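Side-chain contacts in uncharacterized protein (Cricetid herpesvirus 2, PDB 4ZKQ), which probably binds chemokines, as a decoy receptor encoded by a rodent gammaherpesvirus: residues F295-D298 / L299-T302; S15-S18 / S19-T23; L42-E45 / D46-Q50; I26-R29 / K30-A34. All coordinates share one frame; numbering follows the deposited sequence. Where two conformers were deposited one is given.

Interaction 1: F295-D298 / L299-T302; sequences FYTD and LFQT
Thr297 turns its hydroxyl forward along the chain and takes up the backbone N-H of Leu299. The OG1 to Leu299 N distance is 3.0 Å, and the bond is bent to 150° at the hydrogen. The torsion explains the reach: OG1 stands anti to the Thr297 N, chi1 176°, beside the carbonyl carbon and so on the side from which the chain runs on. OG1 also presses on Leu299 CB, 3.1 Å away, and the two side chains pass each other at a slant. Glu390 holds the same OG1 by a second hydrogen bond. The methyl CG2 of Thr297 meets the edge of the Phe300 ring, near its plane, 4.5 Å from CD2. The segment is the exit of strand 290-296, where the extended chain gives way to a tightly coiled loop. Asp298 O accepts from Gln301 N at 3.0 Å. The methyl of Thr302 closes on the same oxygen, CG2 lying 3.3 Å from Asp298 O. Thr302 OG1 bonds Leu299 O at 2.8 Å, in the carbonyl plane and on a lone pair. That oxygen also accepts from Thr302 N, so residue 302 grips it twice. The Thr302 hydroxyl is also hydrogen-bonded to Ser385 OG. A water bridges Thr297 O and Phe300 N, and lies at the edge of the Phe300 ring. Phe300 also stacks on Tyr354, while Leu299 leads away to Tyr388 and Met383 of the neighbouring strands.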
loop_
_atom_site.group_PDB
_atom_site.type_symbol
_atom_site.label_atom_id
_atom_site.label_comp_id
_atom_site.label_asym_id
_atom_site.label_seq_id
_atom_site.Cartn_x
_atom_site.Cartn_y
_atom_site.Cartn_z
ATOM N N PHE A 295 18.122 -4.351 -17.854
ATOM C CA PHE A 295 19.038 -4.131 -16.747
ATOM C C PHE A 295 19.355 -5.459 -16.085
ATOM O O PHE A 295 18.585 -6.419 -16.180
ATOM C CB PHE A 295 18.448 -3.153 -15.726
ATOM C CG PHE A 295 17.113 -3.581 -15.171
ATOM C CD1 PHE A 295 17.039 -4.402 -14.059
ATOM C CD2 PHE A 295 15.938 -3.151 -15.756
ATOM C CE1 PHE A 295 15.812 -4.792 -13.547
ATOM C CE2 PHE A 295 14.709 -3.538 -15.254
ATOM C CZ PHE A 295 14.648 -4.357 -14.147
ATOM N N TYR A 296 20.508 -5.504 -15.432
ATOM C CA TYR A 296 20.911 -6.646 -14.626
ATOM C C TYR A 296 20.404 -6.459 -13.200
ATOM O O TYR A 296 20.343 -5.335 -12.696
ATOM C CB TYR A 296 22.436 -6.799 -14.648
ATOM C CG TYR A 296 23.013 -7.605 -13.500
ATOM C CD1 TYR A 296 23.330 -7.000 -12.288
ATOM C CD2 TYR A 296 23.256 -8.967 -13.634
ATOM C CE1 TYR A 296 23.859 -7.730 -11.240
ATOM C CE2 TYR A 296 23.788 -9.705 -12.591
ATOM C CZ TYR A 296 24.087 -9.081 -11.397
ATOM O OH TYR A 296 24.615 -9.808 -10.353
ATOM N N THR A 297 20.037 -7.558 -12.554
ATOM C CA THR A 297 19.652 -7.517 -11.148
ATOM C C THR A 297 19.959 -8.846 -10.467
ATOM O O THR A 297 19.855 -9.902 -11.090
ATOM C CB THR A 297 18.149 -7.190 -10.980
ATOM O OG1 THR A 297 17.791 -7.262 -9.596
ATOM C CG2 THR A 297 17.291 -8.163 -11.773
ATOM N N ASP A 298 20.345 -8.781 -9.195
ATOM C CA ASP A 298 20.556 -9.977 -8.385
ATOM C C ASP A 298 19.332 -10.256 -7.523
ATOM O O ASP A 298 19.391 -11.056 -6.597
ATOM C CB ASP A 298 21.792 -9.818 -7.497
ATOM C CG ASP A 298 21.656 -8.678 -6.503
ATOM O OD1 ASP A 298 20.855 -7.753 -6.760
ATOM O OD2 ASP A 298 22.347 -8.705 -5.466
ATOM N N LEU A 299 18.223 -9.593 -7.834
ATOM C CA LEU A 299 17.035 -9.666 -7.001
ATOM C C LEU A 299 16.532 -11.096 -6.836
ATOM O O LEU A 299 16.130 -11.493 -5.745
ATOM C CB LEU A 299 15.923 -8.789 -7.586
ATOM C CG LEU A 299 14.600 -8.818 -6.821
ATOM C CD1 LEU A 299 14.770 -8.175 -5.453
ATOM C CD2 LEU A 299 13.505 -8.133 -7.620
ATOM N N PHE A 300 16.553 -11.872 -7.914
ATOM C CA PHE A 300 15.966 -13.204 -7.871
ATOM C C PHE A 300 16.817 -14.182 -7.065
ATOM O O PHE A 300 16.370 -15.289 -6.771
ATOM C CB PHE A 300 15.736 -13.723 -9.290
ATOM C CG PHE A 300 14.658 -12.986 -10.021
ATOM C CD1 PHE A 300 13.338 -13.381 -9.913
ATOM C CD2 PHE A 300 14.957 -11.880 -10.792
ATOM C CE1 PHE A 300 12.341 -12.693 -10.571
ATOM C CE2 PHE A 300 13.963 -11.191 -11.456
ATOM C CZ PHE A 300 12.653 -11.599 -11.344
ATOM N N GLN A 301 18.023 -13.760 -6.687
ATOM C CA GLN A 301 18.900 -14.570 -5.840
ATOM C C GLN A 301 18.663 -14.293 -4.355
ATOM O O GLN A 301 19.174 -15.008 -3.493
ATOM C CB GLN A 301 20.368 -14.308 -6.189
ATOM C CG GLN A 301 20.677 -14.427 -7.674
ATOM C CD GLN A 301 20.170 -15.725 -8.276
ATOM O OE1 GLN A 301 19.595 -15.733 -9.364
ATOM N NE2 GLN A 301 20.385 -16.830 -7.570
ATOM N N THR A 302 17.875 -13.260 -4.069
ATOM C CA THR A 302 17.520 -12.876 -2.704
ATOM C C THR A 302 16.192 -13.456 -2.252
ATOM O O THR A 302 15.821 -13.364 -1.080
ATOM C CB THR A 302 17.403 -11.347 -2.575
ATOM O OG1 THR A 302 16.089 -10.923 -2.992
ATOM C CG2 THR A 302 18.464 -10.663 -3.415
HETATM O O HOH W 1 18.511 -12.012 -10.214
#

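Interaction 2: S15-S18 / S19-T23; sequences SKVS and SRLLT
Ser18 lays its CB and OG over the branch of Leu21, with CB 3.8 Å from Leu21 CG. Both Leu21 methyls also reach this serine: CD2 lies 3.8 Å from Ser18 OG, and CD1 is 4.1 Å from Ser18 CB. The hydroxyl faces along the chain because OG is anti to the Ser18 backbone N, chi1 173°. From there it receives the N-H of Arg20, with Arg20 N to Ser18 OG 3.1 Å and a nearly straight 163° at the hydrogen. The arginine chain bends at chi3 (-54°), which folds its end back over the serine. Ser18 OG thus sits above one face of the guanidinium, off toward the rim, 3.9 Å from NH2 of Arg20. One step earlier, Val17 CG1 makes a looser apolar contact with Leu21. A water bridges the backbone: it donates to Ser18 O and accepts from Leu21 N at 2.7 Å. Glu188 ties the polar ends together, since its OE1 bonds Ser18 OG and its OE2 forms a salt bridge with Arg20 NH2. On the side of the protein, Val17 and Leu21 both touch Val233 of strand 233-244. The stretch is the N-terminal lead-in to strand 23-26. Its chemistry is two-sided: a carboxylate, a hydroxyl and a guanidinium join into one polar cluster, while the aliphatic groups turn to the protein. Glu188 probably helps fix the rotation of the arginine.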
loop_
_atom_site.group_PDB
_atom_site.type_symbol
_atom_site.label_atom_id
_atom_site.label_comp_id
_atom_site.label_asym_id
_atom_site.label_seq_id
_atom_site.Cartn_x
_atom_site.Cartn_y
_atom_site.Cartn_z
ATOM N N SER A 15 23.992 -6.201 11.059
ATOM C CA SER A 15 23.679 -6.722 12.387
ATOM C C SER A 15 23.005 -5.697 13.304
ATOM O O SER A 15 22.262 -6.070 14.217
ATOM C CB SER A 15 24.958 -7.233 13.062
ATOM O OG SER A 15 25.288 -8.539 12.628
ATOM N N LYS A 16 23.264 -4.416 13.058
ATOM C CA LYS A 16 22.852 -3.351 13.974
ATOM C C LYS A 16 21.436 -2.838 13.716
ATOM O O LYS A 16 20.844 -2.187 14.577
ATOM C CB LYS A 16 23.832 -2.179 13.883
ATOM C CG LYS A 16 23.602 -1.272 12.683
ATOM C CD LYS A 16 24.739 -0.277 12.521
ATOM C CE LYS A 16 26.059 -0.997 12.288
ATOM N NZ LYS A 16 27.196 -0.056 12.090
ATOM N N VAL A 17 20.904 -3.119 12.531
ATOM C CA VAL A 17 19.551 -2.694 12.177
ATOM C C VAL A 17 18.544 -3.255 13.179
ATOM O O VAL A 17 18.703 -4.378 13.658
ATOM C CB VAL A 17 19.171 -3.156 10.753
ATOM C CG1 VAL A 17 17.795 -2.636 10.366
ATOM C CG2 VAL A 17 20.207 -2.684 9.746
ATOM N N SER A 18 17.517 -2.476 13.510
ATOM C CA SER A 18 16.467 -2.968 14.396
ATOM C C SER A 18 15.857 -4.251 13.858
ATOM O O SER A 18 15.667 -4.394 12.652
ATOM C CB SER A 18 15.361 -1.936 14.579
ATOM O OG SER A 18 14.289 -2.513 15.310
ATOM N N SER A 19 15.556 -5.178 14.762
ATOM C CA SER A 19 14.946 -6.459 14.399
ATOM C C SER A 19 13.439 -6.430 14.629
ATOM O O SER A 19 12.765 -7.458 14.492
ATOM C CB SER A 19 15.567 -7.593 15.221
ATOM O OG SER A 19 15.382 -7.340 16.607
ATOM N N ARG A 20 12.918 -5.254 14.984
ATOM C CA ARG A 20 11.522 -5.111 15.388
ATOM C C ARG A 20 10.755 -4.137 14.469
ATOM O O ARG A 20 9.810 -3.468 14.892
ATOM C CB ARG A 20 11.455 -4.659 16.857
ATOM C CG ARG A 20 11.888 -5.745 17.854
ATOM C CD ARG A 20 12.070 -5.214 19.284
ATOM N NE ARG A 20 12.988 -4.084 19.313
ATOM C CZ ARG A 20 14.288 -4.160 19.041
ATOM N NH1 ARG A 20 14.857 -5.320 18.733
ATOM N NH2 ARG A 20 15.028 -3.065 19.080
ATOM N N LEU A 21 11.156 -4.093 13.204
ATOM C CA LEU A 21 10.512 -3.251 12.194
ATOM C C LEU A 21 9.474 -4.033 11.386
ATOM O O LEU A 21 9.370 -5.251 11.514
ATOM C CB LEU A 21 11.569 -2.674 11.255
ATOM C CG LEU A 21 12.694 -1.902 11.943
ATOM C CD1 LEU A 21 13.674 -1.408 10.901
ATOM C CD2 LEU A 21 12.146 -0.734 12.762
ATOM N N LEU A 22 8.708 -3.332 10.556
ATOM C CA LEU A 22 7.786 -3.994 9.640
ATOM C C LEU A 22 8.557 -4.919 8.722
ATOM O O LEU A 22 9.704 -4.640 8.384
ATOM C CB LEU A 22 7.008 -2.981 8.790
ATOM C CG LEU A 22 6.254 -1.864 9.510
ATOM C CD1 LEU A 22 5.670 -0.912 8.489
ATOM C CD2 LEU A 22 5.159 -2.414 10.404
ATOM N N THR A 23 7.923 -6.013 8.313
ATOM C CA THR A 23 8.510 -6.905 7.320
ATOM C C THR A 23 7.429 -7.321 6.341
ATOM O O THR A 23 6.236 -7.141 6.603
ATOM C CB THR A 23 9.144 -8.166 7.961
ATOM O OG1 THR A 23 8.140 -8.917 8.649
ATOM C CG2 THR A 23 10.250 -7.787 8.946
HETATM O O HOH W 2 13.141 -5.379 11.814
#

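Interaction 3: L42-E45 / D46-Q50; sequences LPVE and DIITQ
Helix 44-51 starts here, with Pro43 at its N-cap position. Pro43 O takes the N-H of Ile47 at 3.1 Å, and a weak bond from Asp46 N. The next two bonds of the helix run from Ile48 N to Val44 O and from Thr49 N to Glu45 O. Asp46 sends its CG back beside its own N, chi1 -76°, which brings the carboxylate across the proline ring: OD2 lies 3.4 Å from Pro43 CG. Its position in the first turn could let the helix end favour its negative charge. Leu42 and Gln50 reach toward each other, and Leu42 CD1 touches the amide at OE1 (3.5 Å) and NE2 (3.7 Å) of Gln50. Leu42 CB also packs on Ile47 CG1 at 4.0 Å. Leu42 O is buried without a partner. Val44 and Ile48 run alongside with their ends in the same sense, CG1 of the valine 3.8 Å from CD1 of the isoleucine. Outside the helix, Glu45 OE2 bonds Ser128 OG, and Pro43 and Asp46 touch Pro127. Val44, Ile47 and Ile48 pack on Leu165 of strand 161-169, so the helix lies against the seven-stranded mixed sheet.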
loop_
_atom_site.group_PDB
_atom_site.type_symbol
_atom_site.label_atom_id
_atom_site.label_comp_id
_atom_site.label_asym_id
_atom_site.label_seq_id
_atom_site.Cartn_x
_atom_site.Cartn_y
_atom_site.Cartn_z
ATOM N N LEU A 42 -15.373 -15.372 5.137
ATOM C CA LEU A 42 -14.153 -16.162 5.287
ATOM C C LEU A 42 -13.324 -15.639 6.449
ATOM O O LEU A 42 -13.346 -14.441 6.737
ATOM C CB LEU A 42 -13.311 -16.114 4.008
ATOM C CG LEU A 42 -13.872 -16.748 2.738
ATOM C CD1 LEU A 42 -12.929 -16.475 1.574
ATOM C CD2 LEU A 42 -14.080 -18.242 2.922
ATOM N N PRO A 43 -12.581 -16.528 7.125
ATOM C CA PRO A 43 -11.650 -16.002 8.126
ATOM C C PRO A 43 -10.530 -15.199 7.470
ATOM O O PRO A 43 -10.278 -15.366 6.277
ATOM C CB PRO A 43 -11.103 -17.265 8.805
ATOM C CG PRO A 43 -11.302 -18.349 7.819
ATOM C CD PRO A 43 -12.544 -17.998 7.050
ATOM N N VAL A 44 -9.874 -14.354 8.252
ATOM C CA VAL A 44 -8.792 -13.500 7.769
ATOM C C VAL A 44 -7.724 -14.268 6.988
ATOM O O VAL A 44 -7.288 -13.831 5.924
ATOM C CB VAL A 44 -8.121 -12.768 8.955
ATOM C CG1 VAL A 44 -6.807 -12.121 8.552
ATOM C CG2 VAL A 44 -9.067 -11.729 9.538
ATOM N N GLU A 45 -7.296 -15.412 7.514
ATOM C CA GLU A 45 -6.175 -16.122 6.918
ATOM C C GLU A 45 -6.559 -16.694 5.554
ATOM O O GLU A 45 -5.715 -16.803 4.663
ATOM C CB GLU A 45 -5.675 -17.235 7.854
ATOM C CG GLU A 45 -6.718 -18.287 8.197
ATOM C CD GLU A 45 -6.298 -19.179 9.356
ATOM O OE1 GLU A 45 -5.280 -18.873 10.012
ATOM O OE2 GLU A 45 -6.989 -20.186 9.610
ATOM N N ASP A 46 -7.833 -17.036 5.383
ATOM C CA ASP A 46 -8.317 -17.536 4.105
ATOM C C ASP A 46 -8.439 -16.403 3.099
ATOM O O ASP A 46 -8.156 -16.590 1.920
ATOM C CB ASP A 46 -9.671 -18.235 4.249
ATOM C CG ASP A 46 -9.561 -19.622 4.870
ATOM O OD1 ASP A 46 -8.432 -20.097 5.119
ATOM O OD2 ASP A 46 -10.618 -20.243 5.096
ATOM N N ILE A 47 -8.894 -15.240 3.558
ATOM C CA ILE A 47 -8.905 -14.052 2.709
ATOM C C ILE A 47 -7.500 -13.804 2.179
ATOM O O ILE A 47 -7.308 -13.549 0.990
ATOM C CB ILE A 47 -9.385 -12.794 3.459
ATOM C CG1 ILE A 47 -10.840 -12.952 3.902
ATOM C CG2 ILE A 47 -9.231 -11.546 2.579
ATOM C CD1 ILE A 47 -11.318 -11.867 4.859
ATOM N N ILE A 48 -6.514 -13.862 3.069
ATOM C CA ILE A 48 -5.140 -13.608 2.662
ATOM C C ILE A 48 -4.680 -14.669 1.653
ATOM O O ILE A 48 -4.140 -14.346 0.588
ATOM C CB ILE A 48 -4.192 -13.589 3.875
ATOM C CG1 ILE A 48 -4.528 -12.385 4.762
ATOM C CG2 ILE A 48 -2.729 -13.530 3.416
ATOM C CD1 ILE A 48 -3.909 -12.433 6.122
ATOM N N THR A 49 -4.906 -15.933 1.994
ATOM C CA THR A 49 -4.556 -17.048 1.111
ATOM C C THR A 49 -5.120 -16.877 -0.290
ATOM O O THR A 49 -4.447 -17.151 -1.280
ATOM C CB THR A 49 -5.072 -18.384 1.683
ATOM O OG1 THR A 49 -4.287 -18.730 2.823
ATOM C CG2 THR A 49 -4.990 -19.517 0.647
ATOM N N GLN A 50 -6.364 -16.429 -0.377
ATOM C CA GLN A 50 -7.033 -16.396 -1.667
ATOM C C GLN A 50 -6.785 -15.127 -2.489
ATOM O O GLN A 50 -6.809 -15.202 -3.712
ATOM C CB GLN A 50 -8.536 -16.578 -1.472
ATOM C CG GLN A 50 -8.913 -17.967 -0.960
ATOM C CD GLN A 50 -10.412 -18.132 -0.770
ATOM O OE1 GLN A 50 -11.208 -17.375 -1.323
ATOM N NE2 GLN A 50 -10.800 -19.118 0.031
#

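Interaction 4: I26-R29 / K30-A34; sequences ILFR and KDRQA
Arg29 threads its guanidinium into the bend made by residues 31-34. NH1 donates to Ala34 O at 3.1 Å, with 136° at the hydrogen. The oxygen lies close to the guanidinium plane, at its edge, while the donor is tilted from the carbonyl plane. NH1 also comes within 3.2 Å of Asp31 O. Arg32 CA sits over the centre of one guanidinium face, 3.7 Å from Arg29 CZ. Arg32 O is over a face too, 3.5 Å from Arg29 NH2. The chain of Arg29 runs extended from CG to NE, long enough to span the turn. Arg32 turns back the other way. Phe28 CE1 meets the edge of its guanidinium near the plane, 3.8 Å from Arg32 NH1, a marginal contact between nearly parallel groups and not a stack. A water at the edge of the Arg32 guanidinium takes NH1 and gives to Arg29 O, tying the two arginines together. A second water accepts from Arg29 NH2. Farther out, Asp53 OD1 forms a salt bridge with Arg29 NE and holds the guanidinium from another side. Phe28 and Arg32 both touch Val329 and Arg341 of neighbouring strands. Within the bend, Asp31 OD1 takes the N-H of Gln33 at 2.9 Å from above its carboxylate plane. This is an Asx turn, and it overlaps a type I beta turn from Asp31 to Ala34, closed by Ala34 N on Asp31 O.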
loop_
_atom_site.group_PDB
_atom_site.type_symbol
_atom_site.label_atom_id
_atom_site.label_comp_id
_atom_site.label_asym_id
_atom_site.label_seq_id
_atom_site.Cartn_x
_atom_site.Cartn_y
_atom_site.Cartn_z
ATOM N N ILE A 26 6.267 -11.863 0.061
ATOM C CA ILE A 26 5.576 -11.996 -1.218
ATOM C C ILE A 26 4.870 -13.347 -1.220
ATOM O O ILE A 26 5.469 -14.367 -0.885
ATOM C CB ILE A 26 6.531 -11.911 -2.423
ATOM C CG1 ILE A 26 7.472 -10.717 -2.272
ATOM C CG2 ILE A 26 5.737 -11.836 -3.737
ATOM C CD1 ILE A 26 6.757 -9.389 -2.097
ATOM N N LEU A 27 3.599 -13.354 -1.591
ATOM C CA LEU A 27 2.808 -14.574 -1.526
ATOM C C LEU A 27 2.649 -15.151 -2.925
ATOM O O LEU A 27 2.955 -14.493 -3.918
ATOM C CB LEU A 27 1.446 -14.293 -0.886
ATOM C CG LEU A 27 1.534 -13.692 0.525
ATOM C CD1 LEU A 27 0.183 -13.150 1.000
ATOM C CD2 LEU A 27 2.077 -14.690 1.532
ATOM N N PHE A 28 2.173 -16.388 -2.992
ATOM C CA PHE A 28 1.955 -17.056 -4.267
ATOM C C PHE A 28 0.562 -17.667 -4.274
ATOM O O PHE A 28 0.400 -18.855 -4.012
ATOM C CB PHE A 28 3.034 -18.130 -4.485
ATOM C CG PHE A 28 3.150 -18.628 -5.907
ATOM C CD1 PHE A 28 2.606 -17.926 -6.970
ATOM C CD2 PHE A 28 3.812 -19.816 -6.172
ATOM C CE1 PHE A 28 2.725 -18.396 -8.266
ATOM C CE2 PHE A 28 3.930 -20.288 -7.465
ATOM C CZ PHE A 28 3.385 -19.579 -8.509
ATOM N N ARG A 29 -0.460 -16.864 -4.557
ATOM C CA ARG A 29 -1.812 -17.386 -4.464
ATOM C C ARG A 29 -2.131 -18.235 -5.693
ATOM O O ARG A 29 -1.588 -18.034 -6.783
ATOM C CB ARG A 29 -2.841 -16.268 -4.291
ATOM C CG ARG A 29 -2.939 -15.278 -5.407
ATOM C CD ARG A 29 -4.024 -14.281 -5.042
ATOM N NE ARG A 29 -3.915 -13.017 -5.762
ATOM C CZ ARG A 29 -4.930 -12.362 -6.324
ATOM N NH1 ARG A 29 -6.171 -12.845 -6.304
ATOM N NH2 ARG A 29 -4.694 -11.207 -6.924
ATOM N N LYS A 30 -3.014 -19.200 -5.478
ATOM C CA LYS A 30 -3.371 -20.200 -6.474
ATOM C C LYS A 30 -4.143 -19.584 -7.636
ATOM O O LYS A 30 -3.926 -19.943 -8.795
ATOM C CB LYS A 30 -4.200 -21.292 -5.787
ATOM C CG LYS A 30 -4.510 -22.521 -6.605
ATOM C CD LYS A 30 -5.014 -23.642 -5.696
ATOM C CE LYS A 30 -6.285 -23.245 -4.951
ATOM N NZ LYS A 30 -6.853 -24.368 -4.151
ATOM N N ASP A 31 -5.030 -18.646 -7.315
ATOM C CA ASP A 31 -5.927 -18.030 -8.291
ATOM C C ASP A 31 -5.817 -16.511 -8.273
ATOM O O ASP A 31 -6.394 -15.833 -7.416
ATOM C CB ASP A 31 -7.371 -18.450 -8.011
ATOM C CG ASP A 31 -8.359 -17.890 -9.025
ATOM O OD1 ASP A 31 -7.941 -17.265 -10.021
ATOM O OD2 ASP A 31 -9.569 -18.088 -8.820
ATOM N N ARG A 32 -5.093 -15.974 -9.242
ATOM C CA ARG A 32 -4.857 -14.540 -9.301
ATOM C C ARG A 32 -6.076 -13.758 -9.792
ATOM O O ARG A 32 -6.019 -12.533 -9.915
ATOM C CB ARG A 32 -3.651 -14.252 -10.184
ATOM C CG ARG A 32 -2.337 -14.603 -9.513
ATOM C CD ARG A 32 -1.183 -14.534 -10.488
ATOM N NE ARG A 32 -1.298 -15.542 -11.538
ATOM C CZ ARG A 32 -0.817 -16.779 -11.456
ATOM N NH1 ARG A 32 -0.172 -17.190 -10.369
ATOM N NH2 ARG A 32 -0.982 -17.614 -12.475
ATOM N N GLN A 33 -7.170 -14.462 -10.072
ATOM C CA GLN A 33 -8.425 -13.809 -10.438
ATOM C C GLN A 33 -9.398 -13.789 -9.259
ATOM O O GLN A 33 -10.477 -13.207 -9.351
ATOM C CB GLN A 33 -9.066 -14.508 -11.645
ATOM C CG GLN A 33 -8.383 -14.193 -12.971
ATOM C CD GLN A 33 -6.973 -14.749 -13.051
ATOM O OE1 GLN A 33 -6.760 -15.948 -12.873
ATOM N NE2 GLN A 33 -6.001 -13.877 -13.312
ATOM N N ALA A 34 -9.013 -14.419 -8.151
ATOM C CA ALA A 34 -9.879 -14.479 -6.973
ATOM C C ALA A 34 -10.080 -13.086 -6.400
ATOM O O ALA A 34 -9.205 -12.231 -6.515
ATOM C CB ALA A 34 -9.303 -15.414 -5.914
HETATM O O HOH W 3 0.053 -16.193 -7.833
HETATM O O HOH W 4 -6.959 -9.934 -8.266
#

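How the interactions relate
Along the chain the order is interaction 2, interaction 4, interaction 3 and, much later, interaction 1. Interaction 2 leads into strand 23-26, interaction 4 leaves it, and interaction 3 begins helix 44-51. Interactions 3 and 4 have centres 11 Å apart and touch: Gln50 O packs on Arg29 CD at 3.2 Å. Interaction 2 lies about 28 Å from interaction 4, centre to centre, though only two residues separate them in sequence. Interaction 1 belongs to a separate four-stranded sheet, and its nearest atoms are about 8 Å from interaction 4. Residues 15-50 touch strand 161-169 of the seven-stranded sheet and strands 233-244 and 324-330 of the ten-stranded one, so this N-terminal part runs along both.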